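Beta/gamma crystallin 'Greek key' domain-containing protein (Methanosaeta thermophila PT, PDB 5HT7) binds transition-metal ions, with iron(II) held where the three subunits of this betagamma-crystallin trimer meet. Local coordinates at residues V13-H16 with S20-D23; S54-E59 with I73-S78; G63-P66 with D70-I73. One frame throughout, in Å; residues are numbered along the deposited sequence.

The chain forms two antiparallel sheets of a betagamma-crystallin domain. Nearest the N terminus, interaction 1 closes a short loop. It joins strand 14-16, at the margin of one sheet, to strand 20-21, at the margin of the other. Interaction 2 comes later and spans a wide loop, from residues 54-59 to 73-78. Interaction 3 nests inside it, closing the tighter turn between 63-66 and 70-73, and the two share Ile73. They also touch where Tyr56 packs on Gly72. Interaction 1 touches interaction 2 through Asp21, Ala22 and Ser78, but it stays about 11 Å from interaction 3 at the nearest atoms.

Interaction 1: residues V13-H16 with S20-D23; sequences VHKH and SDAD. With FE2 (Fe (II) ion), chain D.
Lys15 reaches across to Asp21 and forms a salt bridge with it. The CB of Lys15 leaves the backbone toward residues 20-23. CG is anti to the backbone N (chi1 180°), and the chain runs extended through CD without meeting the other segment. Lys15 CE comes within 3.1 Å of Asp21 OD2. A bend at the last torsion (chi4 60°) then brings Lys15 NZ to 3.0 Å from Asp21 OD2. The two side chains cross at about a right angle, and the hydrogen bond within the bridge is weak. NZ also forms a salt bridge with Asp27, and it donates to a water 3.1 Å away that lies close to Asp21 OD2 and Asp23 O. The other carboxylate oxygen has separate work. Asp21 OD1 accepts from Asp23 N at 2.8 Å, which makes an Asx turn and should limit rotation of the carboxylate. OD1 also pairs with Arg11 of the second subunit, so the buried acid links two strands and a neighbouring chain. The histidines flanking Lys15 bind metal. His14 NE2 binds the iron at 2.2 Å and His16 NE2 at 2.3 Å, with CD2 of His16 at the edge of the His14 ring. The same two histidines of each of the other two subunits complete a six-nitrogen site. The arrangement is that of an intersubunit His-X-His metal site on a crystallin strand.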
ATOM      1  N   VAL A  13      -8.548  -0.528   7.120  1.00 23.87           N
ATOM      2  CA  VAL A  13      -7.671   0.485   6.535  1.00 21.30           C
ATOM      3  C   VAL A  13      -6.218   0.201   6.940  1.00 23.46           C
ATOM      4  O   VAL A  13      -5.956  -0.324   8.016  1.00 21.11           O
ATOM      5  CB  VAL A  13      -8.059   1.927   6.959  1.00 25.14           C
ATOM      6  CG1 VAL A  13      -9.409   2.317   6.350  1.00 28.37           C
ATOM      7  CG2 VAL A  13      -8.100   2.058   8.472  1.00 26.70           C
ATOM      8  N   HIS A  14      -5.283   0.504   6.047  1.00 22.11           N
ATOM      9  CA  HIS A  14      -3.892   0.178   6.316  1.00 18.31           C
ATOM     10  C   HIS A  14      -3.017   1.402   6.114  1.00 20.28           C
ATOM     11  O   HIS A  14      -3.439   2.388   5.502  1.00 21.17           O
ATOM     12  CB  HIS A  14      -3.434  -0.983   5.428  1.00 21.16           C
ATOM     13  CG  HIS A  14      -3.296  -0.627   3.984  1.00 18.82           C
ATOM     14  ND1 HIS A  14      -4.340  -0.726   3.091  1.00 18.58           N
ATOM     15  CD2 HIS A  14      -2.227  -0.196   3.272  1.00 18.50           C
ATOM     16  CE1 HIS A  14      -3.925  -0.358   1.889  1.00 22.79           C
ATOM     17  NE2 HIS A  14      -2.650  -0.023   1.978  1.00 19.77           N
ATOM     18  N   LYS A  15      -1.799   1.323   6.640  1.00 19.01           N
ATOM     19  CA  LYS A  15      -0.858   2.424   6.635  1.00 20.90           C
ATOM     20  C   LYS A  15       0.549   1.891   6.386  1.00 18.93           C
ATOM     21  O   LYS A  15       1.013   1.025   7.114  1.00 17.17           O
ATOM     22  CB  LYS A  15      -0.919   3.172   7.974  1.00 18.49           C
ATOM     23  CG  LYS A  15       0.031   4.358   8.099  1.00 19.67           C
ATOM     24  CD  LYS A  15      -0.214   5.082   9.427  1.00 23.77           C
ATOM     25  CE  LYS A  15       0.954   6.008   9.747  1.00 25.60           C
ATOM     26  NZ  LYS A  15       1.154   7.047   8.720  1.00 22.63           N
ATOM     27  N   HIS A  16       1.216   2.419   5.365  1.00 19.35           N
ATOM     28  CA  HIS A  16       2.589   2.044   5.046  1.00 18.84           C
ATOM     29  C   HIS A  16       3.581   2.885   5.805  1.00 20.82           C
ATOM     30  O   HIS A  16       3.471   4.122   5.823  1.00 20.38           O
ATOM     31  CB  HIS A  16       2.861   2.219   3.555  1.00 18.07           C
ATOM     32  CG  HIS A  16       2.003   1.345   2.699  1.00 17.83           C
ATOM     33  ND1 HIS A  16       2.330   0.042   2.417  1.00 19.96           N
ATOM     34  CD2 HIS A  16       0.816   1.580   2.094  1.00 19.79           C
ATOM     35  CE1 HIS A  16       1.392  -0.491   1.653  1.00 21.11           C
ATOM     36  NE2 HIS A  16       0.461   0.423   1.444  1.00 16.32           N
ATOM     37  N   SER A  20      10.514   5.063   9.233  1.00 25.16           N
ATOM     38  CA  SER A  20      10.007   5.456  10.542  1.00 24.02           C
ATOM     39  C   SER A  20       8.767   6.296  10.425  1.00 25.24           C
ATOM     40  O   SER A  20       8.438   6.794   9.343  1.00 24.52           O
ATOM     41  CB  SER A  20      11.068   6.245  11.317  1.00 31.02           C
ATOM     42  OG  SER A  20      11.445   7.396  10.587  1.00 28.24           O
ATOM     43  N   ASP A  21       8.076   6.447  11.552  1.00 24.82           N
ATOM     44  CA  ASP A  21       6.998   7.415  11.669  1.00 27.68           C
ATOM     45  C   ASP A  21       7.035   7.974  13.076  1.00 28.68           C
ATOM     46  O   ASP A  21       6.776   7.245  14.032  1.00 28.04           O
ATOM     47  CB  ASP A  21       5.636   6.776  11.368  1.00 27.72           C
ATOM     48  CG  ASP A  21       4.525   7.807  11.246  1.00 31.54           C
ATOM     49  OD1 ASP A  21       4.634   8.886  11.869  1.00 28.72           O
ATOM     50  OD2 ASP A  21       3.536   7.548  10.520  1.00 30.59           O
ATOM     51  N   ALA A  22       7.354   9.263  13.208  1.00 26.52           N
ATOM     52  CA  ALA A  22       7.512   9.864  14.528  1.00 28.83           C
ATOM     53  C   ALA A  22       6.174  10.215  15.166  1.00 28.74           C
ATOM     54  O   ALA A  22       6.128  10.618  16.321  1.00 26.35           O
ATOM     55  CB  ALA A  22       8.404  11.126  14.447  1.00 25.38           C
ATOM     56  N   ASP A  23       5.083  10.068  14.420  1.00 27.74           N
ATOM     57  CA  ASP A  23       3.782  10.495  14.927  1.00 26.03           C
ATOM     58  C   ASP A  23       2.659   9.782  14.183  1.00 25.34           C
ATOM     59  O   ASP A  23       1.980  10.393  13.365  1.00 26.75           O
ATOM     60  CB  ASP A  23       3.662  12.012  14.783  1.00 30.80           C
ATOM     61  CG  ASP A  23       2.649  12.635  15.733  1.00 31.11           C
ATOM     62  OD1 ASP A  23       2.062  11.935  16.577  1.00 29.35           O
ATOM     63  OD2 ASP A  23       2.462  13.862  15.628  1.00 34.97           O
TER
HETATM   64 FE   FE2 D 101      -1.415   0.443   0.165  1.00 21.91          FE
HETATM   65  O   HOH W   1       1.707   9.214  10.805  1.00 33.61           O

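Interaction 2: residues S54-E59 with I73-S78; sequences SPYEAE and INVIGS
Tyr56 lays one face of its ring against Ile73 and turns its hydroxyl to the backbone of Val75. This is the tight part of the contact. Ile73 CG1 sits 3.6 Å from the centroid of the Tyr56 ring and only 12° off the ring normal, a CH-pi contact over the middle of the face. Ile73 CG2 covers the hydroxyl end of the same ring, 3.7 Å from Tyr56 CZ. Ile73 CD1 lies toward the other end, 4.1 Å from Tyr56 CG. With chi1 at -68°, Tyr56 CG is anti to the carbonyl carbon, and the ring extends toward the 73-78 segment. Its OH donates to Val75 O at 2.5 Å, a very short bond made at the ring edge and in the ring plane. The bond at the tip and the isoleucine on the face together should fix the ring in place. The contact is looser past the hydroxyl. There Val75 CG1 comes to 3.6 Å from Tyr56 OH, but Val75 is exposed. Asn74, also exposed, turns its CB away and adds little. Within the fold, Tyr56 also makes a cation-pi contact with Arg48. Its backbone pairs with Leu46 of strand 44-47, and Ile73 packs on that same Leu46. The contact thus lays the loop before strand 78-81 beside the weakly bonded strand 55-56. At the end of that loop, Gly77 and Ser78 both face Tyr47 of strand 44-47, a classic beta bulge.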
ATOM      1  N   SER A  54       9.013   5.933  25.008  1.00 30.44           N
ATOM      2  CA  SER A  54       8.326   4.826  25.667  1.00 33.98           C
ATOM      3  C   SER A  54       8.150   3.615  24.756  1.00 33.76           C
ATOM      4  O   SER A  54       7.028   3.297  24.332  1.00 30.47           O
ATOM      5  CB  SER A  54       6.960   5.260  26.200  1.00 36.07           C
ATOM      6  OG  SER A  54       6.296   4.146  26.783  1.00 38.17           O
ATOM      7  N   PRO A  55       9.253   2.911  24.487  1.00 33.21           N
ATOM      8  CA  PRO A  55       9.224   1.749  23.595  1.00 31.35           C
ATOM      9  C   PRO A  55       8.578   0.522  24.225  1.00 34.71           C
ATOM     10  O   PRO A  55       8.681   0.309  25.430  1.00 30.08           O
ATOM     11  CB  PRO A  55      10.706   1.490  23.315  1.00 31.60           C
ATOM     12  CG  PRO A  55      11.391   1.948  24.581  1.00 32.22           C
ATOM     13  CD  PRO A  55      10.588   3.123  25.085  1.00 32.45           C
ATOM     14  N   TYR A  56       7.893  -0.262  23.402  1.00 34.00           N
ATOM     15  CA  TYR A  56       7.486  -1.602  23.783  1.00 36.62           C
ATOM     16  C   TYR A  56       8.725  -2.488  23.807  1.00 36.48           C
ATOM     17  O   TYR A  56       9.694  -2.205  23.116  1.00 35.30           O
ATOM     18  CB  TYR A  56       6.458  -2.153  22.804  1.00 34.73           C
ATOM     19  CG  TYR A  56       5.120  -1.462  22.833  1.00 33.12           C
ATOM     20  CD1 TYR A  56       4.169  -1.795  23.793  1.00 35.71           C
ATOM     21  CD2 TYR A  56       4.791  -0.501  21.886  1.00 29.89           C
ATOM     22  CE1 TYR A  56       2.921  -1.177  23.813  1.00 34.44           C
ATOM     23  CE2 TYR A  56       3.548   0.116  21.897  1.00 31.43           C
ATOM     24  CZ  TYR A  56       2.621  -0.228  22.862  1.00 33.79           C
ATOM     25  OH  TYR A  56       1.395   0.385  22.874  1.00 32.01           O
ATOM     26  N   GLU A  57       8.701  -3.554  24.595  1.00 39.94           N
ATOM     27  CA  GLU A  57       9.878  -4.411  24.708  1.00 44.67           C
ATOM     28  C   GLU A  57      10.038  -5.297  23.476  1.00 45.44           C
ATOM     29  O   GLU A  57      11.152  -5.478  22.969  1.00 46.96           O
ATOM     30  CB  GLU A  57       9.811  -5.266  25.977  1.00 46.24           C
ATOM     31  CG  GLU A  57      10.940  -6.287  26.070  1.00 55.40           C
ATOM     32  CD  GLU A  57      11.263  -6.702  27.497  1.00 64.26           C
ATOM     33  OE1 GLU A  57      10.392  -6.563  28.384  1.00 62.54           O
ATOM     34  OE2 GLU A  57      12.411  -7.143  27.732  1.00 67.63           O
ATOM     35  N   ALA A  58       8.923  -5.828  22.987  1.00 44.91           N
ATOM     36  CA  ALA A  58       8.935  -6.704  21.822  1.00 44.73           C
ATOM     37  C   ALA A  58       9.394  -5.970  20.566  1.00 47.48           C
ATOM     38  O   ALA A  58       8.848  -4.915  20.226  1.00 44.11           O
ATOM     39  CB  ALA A  58       7.550  -7.305  21.608  1.00 44.31           C
ATOM     40  N   GLU A  59      10.382  -6.540  19.880  1.00 46.82           N
ATOM     41  CA  GLU A  59      10.847  -6.009  18.603  1.00 41.45           C
ATOM     42  C   GLU A  59      10.507  -6.958  17.460  1.00 40.39           C
ATOM     43  O   GLU A  59      10.511  -8.179  17.631  1.00 39.47           O
ATOM     44  CB  GLU A  59      12.346  -5.744  18.655  1.00 43.60           C
ATOM     45  CG  GLU A  59      12.713  -4.651  19.644  1.00 46.28           C
ATOM     46  CD  GLU A  59      14.202  -4.470  19.768  1.00 49.67           C
ATOM     47  OE1 GLU A  59      14.937  -5.425  19.436  1.00 51.43           O
ATOM     48  OE2 GLU A  59      14.633  -3.380  20.199  1.00 53.57           O
ATOM     49  N   ILE A  73       0.476  -4.687  22.721  1.00 41.59           N
ATOM     50  CA  ILE A  73       0.523  -3.426  22.005  1.00 37.22           C
ATOM     51  C   ILE A  73      -0.868  -3.023  21.573  1.00 42.73           C
ATOM     52  O   ILE A  73      -1.514  -3.729  20.790  1.00 42.97           O
ATOM     53  CB  ILE A  73       1.448  -3.521  20.776  1.00 37.79           C
ATOM     54  CG1 ILE A  73       2.874  -3.867  21.227  1.00 39.71           C
ATOM     55  CG2 ILE A  73       1.402  -2.229  19.979  1.00 32.68           C
ATOM     56  CD1 ILE A  73       3.803  -4.248  20.114  1.00 39.18           C
ATOM     57  N   ASN A  74      -1.345  -1.897  22.084  1.00 39.03           N
ATOM     58  CA  ASN A  74      -2.679  -1.448  21.714  1.00 44.76           C
ATOM     59  C   ASN A  74      -2.645  -0.072  21.048  1.00 43.97           C
ATOM     60  O   ASN A  74      -3.564   0.294  20.314  1.00 42.40           O
ATOM     61  CB  ASN A  74      -3.599  -1.440  22.943  1.00 48.43           C
ATOM     62  CG  ASN A  74      -4.097  -2.841  23.312  1.00 49.86           C
ATOM     63  OD1 ASN A  74      -4.997  -3.385  22.674  1.00 51.90           O
ATOM     64  ND2 ASN A  74      -3.486  -3.435  24.336  1.00 54.70           N
ATOM     65  N   VAL A  75      -1.577   0.679  21.294  1.00 38.71           N
ATOM     66  CA  VAL A  75      -1.403   1.973  20.653  1.00 35.99           C
ATOM     67  C   VAL A  75       0.037   2.133  20.169  1.00 35.49           C
ATOM     68  O   VAL A  75       0.976   1.704  20.834  1.00 33.79           O
ATOM     69  CB  VAL A  75      -1.777   3.130  21.603  1.00 45.40           C
ATOM     70  CG1 VAL A  75      -0.969   3.058  22.887  1.00 46.25           C
ATOM     71  CG2 VAL A  75      -1.588   4.478  20.914  1.00 39.40           C
ATOM     72  N   ILE A  76       0.208   2.721  18.990  1.00 32.27           N
ATOM     73  CA  ILE A  76       1.544   2.969  18.458  1.00 25.95           C
ATOM     74  C   ILE A  76       1.698   4.456  18.188  1.00 30.50           C
ATOM     75  O   ILE A  76       1.139   4.992  17.227  1.00 26.00           O
ATOM     76  CB  ILE A  76       1.810   2.158  17.164  1.00 27.54           C
ATOM     77  CG1 ILE A  76       1.613   0.660  17.429  1.00 26.42           C
ATOM     78  CG2 ILE A  76       3.214   2.437  16.633  1.00 27.04           C
ATOM     79  CD1 ILE A  76       1.834  -0.223  16.197  1.00 29.11           C
ATOM     80  N   GLY A  77       2.442   5.141  19.048  1.00 26.57           N
ATOM     81  CA  GLY A  77       2.620   6.564  18.864  1.00 24.85           C
ATOM     82  C   GLY A  77       3.684   6.853  17.826  1.00 24.49           C
ATOM     83  O   GLY A  77       3.658   7.897  17.177  1.00 26.83           O
ATOM     84  N   SER A  78       4.638   5.940  17.698  1.00 25.22           N
ATOM     85  CA  SER A  78       5.711   6.077  16.719  1.00 26.78           C
ATOM     86  C   SER A  78       6.379   4.721  16.524  1.00 25.23           C
ATOM     87  O   SER A  78       6.181   3.799  17.324  1.00 28.32           O
ATOM     88  CB  SER A  78       6.744   7.123  17.166  1.00 25.01           C
ATOM     89  OG  SER A  78       7.313   6.777  18.416  1.00 25.93           O
TER

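Interaction 3: residues G63-P66 with D70-I73; sequences GIYP and DYGI
The rings of Tyr65 and Tyr71 meet in an offset edge-to-face pair. The edge of Tyr65 is directed toward the face of Tyr71, with the planes at 79° and the centroids 6.0 Å apart. The offset places the contact near the phenol end of Tyr71. Tyr71 OH lies in the plane of the Tyr65 ring, at its edge, 3.5 Å from Tyr65 CD1. Tyr65 CE1 is farther from that Tyr71 OH, at 3.9 Å. Tyr65 CD1 is also 4.0 Å from Tyr71 CZ. Both CB atoms point toward the opposite segment. With chi1 at -54° in Tyr65 and -60° in Tyr71, each CG is anti to the carbonyl carbon, which carries the two rings toward each other. No hydrogen bond crosses the contact. The hydroxyl of Tyr65 bonds instead to Gly61 O, four residues earlier, which fits the tyrosine corner known from Greek key proteins. Phe60 makes edge-to-face contacts with both tyrosines, so three aromatic rings gather at this surface. Tyr65 belongs to strand 63-65, an outermost strand of its sheet within this chain, and its backbone pairs with Met37 of strand 36-39. Tyr71 ends the short 3-10 segment that follows, and Phe60 comes from strand 58-60 of the other sheet.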
ATOM      1  N   GLY A  63       7.789 -10.617   9.012  1.00 28.58           N
ATOM      2  CA  GLY A  63       6.756 -11.563   9.376  1.00 32.34           C
ATOM      3  C   GLY A  63       5.357 -10.969   9.344  1.00 31.89           C
ATOM      4  O   GLY A  63       5.175  -9.787   9.064  1.00 28.01           O
ATOM      5  N   ILE A  64       4.375 -11.807   9.642  1.00 28.28           N
ATOM      6  CA  ILE A  64       2.972 -11.424   9.672  1.00 30.13           C
ATOM      7  C   ILE A  64       2.452 -11.536  11.106  1.00 33.16           C
ATOM      8  O   ILE A  64       2.513 -12.612  11.712  1.00 35.91           O
ATOM      9  CB  ILE A  64       2.128 -12.313   8.724  1.00 29.33           C
ATOM     10  CG1 ILE A  64       2.623 -12.172   7.277  1.00 29.93           C
ATOM     11  CG2 ILE A  64       0.663 -11.956   8.806  1.00 29.27           C
ATOM     12  CD1 ILE A  64       1.897 -13.083   6.284  1.00 27.85           C
ATOM     13  N   TYR A  65       1.950 -10.429  11.650  1.00 28.74           N
ATOM     14  CA  TYR A  65       1.499 -10.375  13.045  1.00 27.98           C
ATOM     15  C   TYR A  65       0.012 -10.040  13.144  1.00 28.23           C
ATOM     16  O   TYR A  65      -0.363  -8.876  13.246  1.00 27.16           O
ATOM     17  CB  TYR A  65       2.339  -9.356  13.825  1.00 27.79           C
ATOM     18  CG  TYR A  65       3.819  -9.628  13.704  1.00 32.35           C
ATOM     19  CD1 TYR A  65       4.447 -10.544  14.542  1.00 32.61           C
ATOM     20  CD2 TYR A  65       4.581  -9.005  12.725  1.00 29.74           C
ATOM     21  CE1 TYR A  65       5.804 -10.812  14.422  1.00 34.21           C
ATOM     22  CE2 TYR A  65       5.939  -9.265  12.600  1.00 34.72           C
ATOM     23  CZ  TYR A  65       6.543 -10.172  13.455  1.00 34.60           C
ATOM     24  OH  TYR A  65       7.888 -10.441  13.332  1.00 38.79           O
ATOM     25  N   PRO A  66      -0.842 -11.075  13.120  1.00 32.57           N
ATOM     26  CA  PRO A  66      -2.294 -10.922  12.942  1.00 29.51           C
ATOM     27  C   PRO A  66      -3.017 -10.296  14.118  1.00 29.52           C
ATOM     28  O   PRO A  66      -4.163  -9.880  13.958  1.00 28.79           O
ATOM     29  CB  PRO A  66      -2.778 -12.363  12.749  1.00 32.20           C
ATOM     30  CG  PRO A  66      -1.563 -13.136  12.378  1.00 33.96           C
ATOM     31  CD  PRO A  66      -0.454 -12.493  13.142  1.00 34.56           C
ATOM     32  N   ASP A  70      -1.739  -9.295  21.266  1.00 42.14           N
ATOM     33  CA  ASP A  70      -1.096 -10.430  21.929  1.00 43.40           C
ATOM     34  C   ASP A  70       0.255 -10.049  22.539  1.00 46.50           C
ATOM     35  O   ASP A  70       0.667 -10.608  23.554  1.00 48.76           O
ATOM     36  CB  ASP A  70      -0.908 -11.590  20.953  1.00 41.38           C
ATOM     37  CG  ASP A  70      -2.219 -12.158  20.466  1.00 41.76           C
ATOM     38  OD1 ASP A  70      -3.277 -11.713  20.961  1.00 46.70           O
ATOM     39  OD2 ASP A  70      -2.196 -13.058  19.597  1.00 49.62           O
ATOM     40  N   TYR A  71       0.940  -9.101  21.912  1.00 42.94           N
ATOM     41  CA  TYR A  71       2.238  -8.641  22.386  1.00 44.42           C
ATOM     42  C   TYR A  71       2.082  -7.471  23.355  1.00 44.60           C
ATOM     43  O   TYR A  71       3.062  -6.829  23.733  1.00 49.78           O
ATOM     44  CB  TYR A  71       3.126  -8.230  21.203  1.00 45.07           C
ATOM     45  CG  TYR A  71       3.392  -9.344  20.213  1.00 45.91           C
ATOM     46  CD1 TYR A  71       2.499  -9.619  19.185  1.00 41.23           C
ATOM     47  CD2 TYR A  71       4.537 -10.121  20.308  1.00 48.17           C
ATOM     48  CE1 TYR A  71       2.740 -10.638  18.284  1.00 43.23           C
ATOM     49  CE2 TYR A  71       4.785 -11.140  19.413  1.00 45.52           C
ATOM     50  CZ  TYR A  71       3.885 -11.393  18.405  1.00 42.97           C
ATOM     51  OH  TYR A  71       4.136 -12.404  17.511  1.00 48.95           O
ATOM     52  N   GLY A  72       0.842  -7.190  23.742  1.00 43.11           N
ATOM     53  CA  GLY A  72       0.554  -6.110  24.670  1.00 43.56           C
ATOM     54  C   GLY A  72       0.580  -4.730  24.043  1.00 46.74           C
ATOM     55  O   GLY A  72       0.688  -3.714  24.738  1.00 43.69           O
ATOM     56  N   ILE A  73       0.476  -4.687  22.721  1.00 41.59           N
ATOM     57  CA  ILE A  73       0.523  -3.426  22.005  1.00 37.22           C
ATOM     58  C   ILE A  73      -0.868  -3.023  21.573  1.00 42.73           C
ATOM     59  O   ILE A  73      -1.514  -3.729  20.790  1.00 42.97           O
ATOM     60  CB  ILE A  73       1.448  -3.521  20.776  1.00 37.79           C
ATOM     61  CG1 ILE A  73       2.874  -3.867  21.227  1.00 39.71           C
ATOM     62  CG2 ILE A  73       1.402  -2.229  19.979  1.00 32.68           C
ATOM     63  CD1 ILE A  73       3.803  -4.248  20.114  1.00 39.18           C
TER